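Local coordinates for protein Ispd/ispf bifunctional enzyme (Campylobacter jejuni, PDB 1W55) that catalyses two steps of non-mevalonate isoprenoid biosynthesis, joining CTP to methylerythritol phosphate and later cyclising the phosphorylated product to a cyclodiphosphate with release of CMP, at residues N281-L286 with S323-T328. Numbering follows the deposited sequence.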
ATOM      1  N   ASN A 281       7.472   7.588  51.564  1.00 44.08           N
ATOM      2  CA  ASN A 281       8.482   6.936  50.749  1.00 42.47           C
ATOM      3  C   ASN A 281       8.532   7.667  49.400  1.00 41.07           C
ATOM      4  O   ASN A 281       7.589   7.565  48.609  1.00 41.58           O
ATOM      5  CB  ASN A 281       8.112   5.460  50.574  1.00 42.21           C
ATOM      6  CG  ASN A 281       9.126   4.681  49.750  1.00 45.25           C
ATOM      7  OD1 ASN A 281       9.856   5.241  48.934  1.00 44.13           O
ATOM      8  ND2 ASN A 281       9.158   3.369  49.953  1.00 45.66           N
ATOM      9  N   SER A 282       9.613   8.419  49.162  1.00 39.25           N
ATOM     10  CA  SER A 282       9.803   9.231  47.931  1.00 37.30           C
ATOM     11  C   SER A 282       9.699   8.471  46.610  1.00 35.51           C
ATOM     12  O   SER A 282       9.276   9.028  45.606  1.00 36.50           O
ATOM     13  CB  SER A 282      11.156   9.928  47.973  1.00 37.17           C
ATOM     14  OG  SER A 282      11.112  11.045  48.840  1.00 37.69           O
ATOM     15  N   MET A 283      10.093   7.202  46.623  1.00 33.78           N
ATOM     16  CA  MET A 283       9.990   6.337  45.460  1.00 34.62           C
ATOM     17  C   MET A 283       8.523   5.991  45.164  1.00 35.59           C
ATOM     18  O   MET A 283       8.151   5.792  44.003  1.00 33.72           O
ATOM     19  CB  MET A 283      10.818   5.056  45.660  1.00 32.50           C
ATOM     20  CG  MET A 283      12.332   5.281  45.626  1.00 34.56           C
ATOM     21  SD  MET A 283      12.901   6.127  44.105  1.00 35.01           S
ATOM     22  CE  MET A 283      13.043   4.742  42.936  1.00 28.38           C
ATOM     23  N   GLU A 284       7.705   5.922  46.215  1.00 36.25           N
ATOM     24  CA  GLU A 284       6.262   5.728  46.058  1.00 38.09           C
ATOM     25  C   GLU A 284       5.623   6.997  45.512  1.00 36.64           C
ATOM     26  O   GLU A 284       4.727   6.926  44.667  1.00 36.53           O
ATOM     27  CB  GLU A 284       5.610   5.297  47.387  1.00 39.19           C
ATOM     28  CG  GLU A 284       4.087   5.124  47.353  1.00 46.75           C
ATOM     29  CD  GLU A 284       3.597   4.031  46.396  1.00 54.14           C
ATOM     30  OE1 GLU A 284       4.296   3.003  46.208  1.00 59.78           O
ATOM     31  OE2 GLU A 284       2.494   4.202  45.830  1.00 52.84           O
ATOM     32  N   LEU A 285       6.109   8.151  45.980  1.00 36.37           N
ATOM     33  CA  LEU A 285       5.671   9.449  45.474  1.00 36.84           C
ATOM     34  C   LEU A 285       6.016   9.582  43.995  1.00 36.49           C
ATOM     35  O   LEU A 285       5.198  10.051  43.208  1.00 36.36           O
ATOM     36  CB  LEU A 285       6.313  10.597  46.263  1.00 37.47           C
ATOM     37  CG  LEU A 285       6.003  10.744  47.757  1.00 40.39           C
ATOM     38  CD1 LEU A 285       6.648  12.008  48.307  1.00 39.55           C
ATOM     39  CD2 LEU A 285       4.506  10.752  48.033  1.00 40.30           C
ATOM     40  N   LEU A 286       7.236   9.164  43.640  1.00 36.65           N
ATOM     41  CA  LEU A 286       7.684   9.078  42.250  1.00 35.40           C
ATOM     42  C   LEU A 286       6.760   8.201  41.409  1.00 35.84           C
ATOM     43  O   LEU A 286       6.327   8.605  40.327  1.00 34.68           O
ATOM     44  CB  LEU A 286       9.124   8.532  42.178  1.00 34.08           C
ATOM     45  CG  LEU A 286       9.662   8.134  40.793  1.00 36.24           C
ATOM     46  CD1 LEU A 286       9.668   9.337  39.811  1.00 31.32           C
ATOM     47  CD2 LEU A 286      11.054   7.493  40.882  1.00 35.80           C
ATOM     48  N   SER A 323      18.373   0.141  38.851  1.00 36.17           N
ATOM     49  CA  SER A 323      17.496  -1.022  38.923  1.00 38.09           C
ATOM     50  C   SER A 323      16.260  -0.757  39.798  1.00 36.88           C
ATOM     51  O   SER A 323      15.147  -1.186  39.466  1.00 36.81           O
ATOM     52  CB  SER A 323      18.283  -2.266  39.387  1.00 38.18           C
ATOM     53  OG  SER A 323      17.398  -3.285  39.828  1.00 44.33           O
ATOM     54  N   ASN A 324      16.447  -0.050  40.906  1.00 37.18           N
ATOM     55  CA  ASN A 324      15.315   0.343  41.756  1.00 37.53           C
ATOM     56  C   ASN A 324      14.345   1.343  41.085  1.00 37.52           C
ATOM     57  O   ASN A 324      13.125   1.217  41.227  1.00 38.90           O
ATOM     58  CB  ASN A 324      15.815   0.885  43.100  1.00 36.90           C
ATOM     59  CG  ASN A 324      14.766   0.765  44.213  1.00 42.85           C
ATOM     60  OD1 ASN A 324      14.038  -0.233  44.308  1.00 47.01           O
ATOM     61  ND2 ASN A 324      14.679   1.788  45.051  1.00 45.76           N
ATOM     62  N   ILE A 325      14.887   2.322  40.354  1.00 37.04           N
ATOM     63  CA  ILE A 325      14.066   3.210  39.518  1.00 37.63           C
ATOM     64  C   ILE A 325      13.281   2.418  38.481  1.00 37.46           C
ATOM     65  O   ILE A 325      12.106   2.687  38.264  1.00 38.69           O
ATOM     66  CB  ILE A 325      14.920   4.310  38.796  1.00 37.96           C
ATOM     67  CG1 ILE A 325      15.507   5.310  39.795  1.00 36.05           C
ATOM     68  CG2 ILE A 325      14.071   5.054  37.732  1.00 36.22           C
ATOM     69  CD1 ILE A 325      16.713   6.126  39.232  1.00 26.60           C
ATOM     70  N   ALA A 326      13.935   1.454  37.828  1.00 37.92           N
ATOM     71  CA  ALA A 326      13.265   0.618  36.825  1.00 38.36           C
ATOM     72  C   ALA A 326      12.086  -0.151  37.420  1.00 39.33           C
ATOM     73  O   ALA A 326      11.025  -0.228  36.806  1.00 40.23           O
ATOM     74  CB  ALA A 326      14.266  -0.364  36.154  1.00 36.14           C
ATOM     75  N   HIS A 327      12.298  -0.737  38.600  1.00 40.02           N
ATOM     76  CA  HIS A 327      11.291  -1.564  39.273  1.00 41.21           C
ATOM     77  C   HIS A 327      10.098  -0.716  39.726  1.00 38.91           C
ATOM     78  O   HIS A 327       8.956  -1.080  39.484  1.00 37.21           O
ATOM     79  CB  HIS A 327      11.922  -2.322  40.458  1.00 41.61           C
ATOM     80  CG  HIS A 327      10.927  -3.046  41.316  1.00 54.25           C
ATOM     81  ND1 HIS A 327      10.453  -2.529  42.505  1.00 60.05           N
ATOM     82  CD2 HIS A 327      10.312  -4.245  41.154  1.00 60.54           C
ATOM     83  CE1 HIS A 327       9.590  -3.380  43.038  1.00 63.46           C
ATOM     84  NE2 HIS A 327       9.486  -4.428  42.239  1.00 61.14           N
ATOM     85  N   THR A 328      10.390   0.416  40.367  1.00 38.21           N
ATOM     86  CA  THR A 328       9.384   1.402  40.767  1.00 36.67           C
ATOM     87  C   THR A 328       8.506   1.864  39.591  1.00 36.91           C
ATOM     88  O   THR A 328       7.288   2.006  39.732  1.00 37.06           O
ATOM     89  CB  THR A 328      10.104   2.637  41.378  1.00 37.39           C
ATOM     90  OG1 THR A 328      10.725   2.278  42.616  1.00 36.34           O
ATOM     91  CG2 THR A 328       9.111   3.769  41.747  1.00 32.13           C
TER
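The CA atoms of M283 and T328 are the nearest across segments 281-286 and 323-328, 6.8 Å apart, and the axes of the short helical segments 282-286 and 323-328 pass 10.4 Å from each other at a crossing angle of -49°. M283 spans the gap: flexible and unbranched, it bends at chi2 (-55°) and chi3 (-83°), which brings its terminal methyl onto the other helix. There M283 CE lies 3.4 Å from T328 OG1 and 4.0 Å from I325 CG1, with the amide of N324 alongside. Small and two-faced, T328 sends its methyl, anti to the backbone N, to the first helix, CG2 sitting 3.2 Å from M283 O, while its OG1 donates to N324 O (3.0 Å), so the buried hydroxyl is satisfied within its own helix. T328 N approaches that same oxygen from the opposite face. Both helices belong to the IspF domain; helix 318-329 rests on strand 298-308 through I325, beta-branched and apolar, against I303 and I305, while M283 and L286 join helix 282-295 to helix 248-260. N324 ND2 hydrogen-bonds A230 O, tying helix 318-329 to a loop. L286 adds a looser contact, CD2 to T328 CG2 at 4.3 Å. At the start of its helix, N281 is the N-cap, its OD1 accepting from M283 N at 3.0 Å, while S282 OG hydrogen-bonds D245 and H251, a probable ligand of the divalent metal.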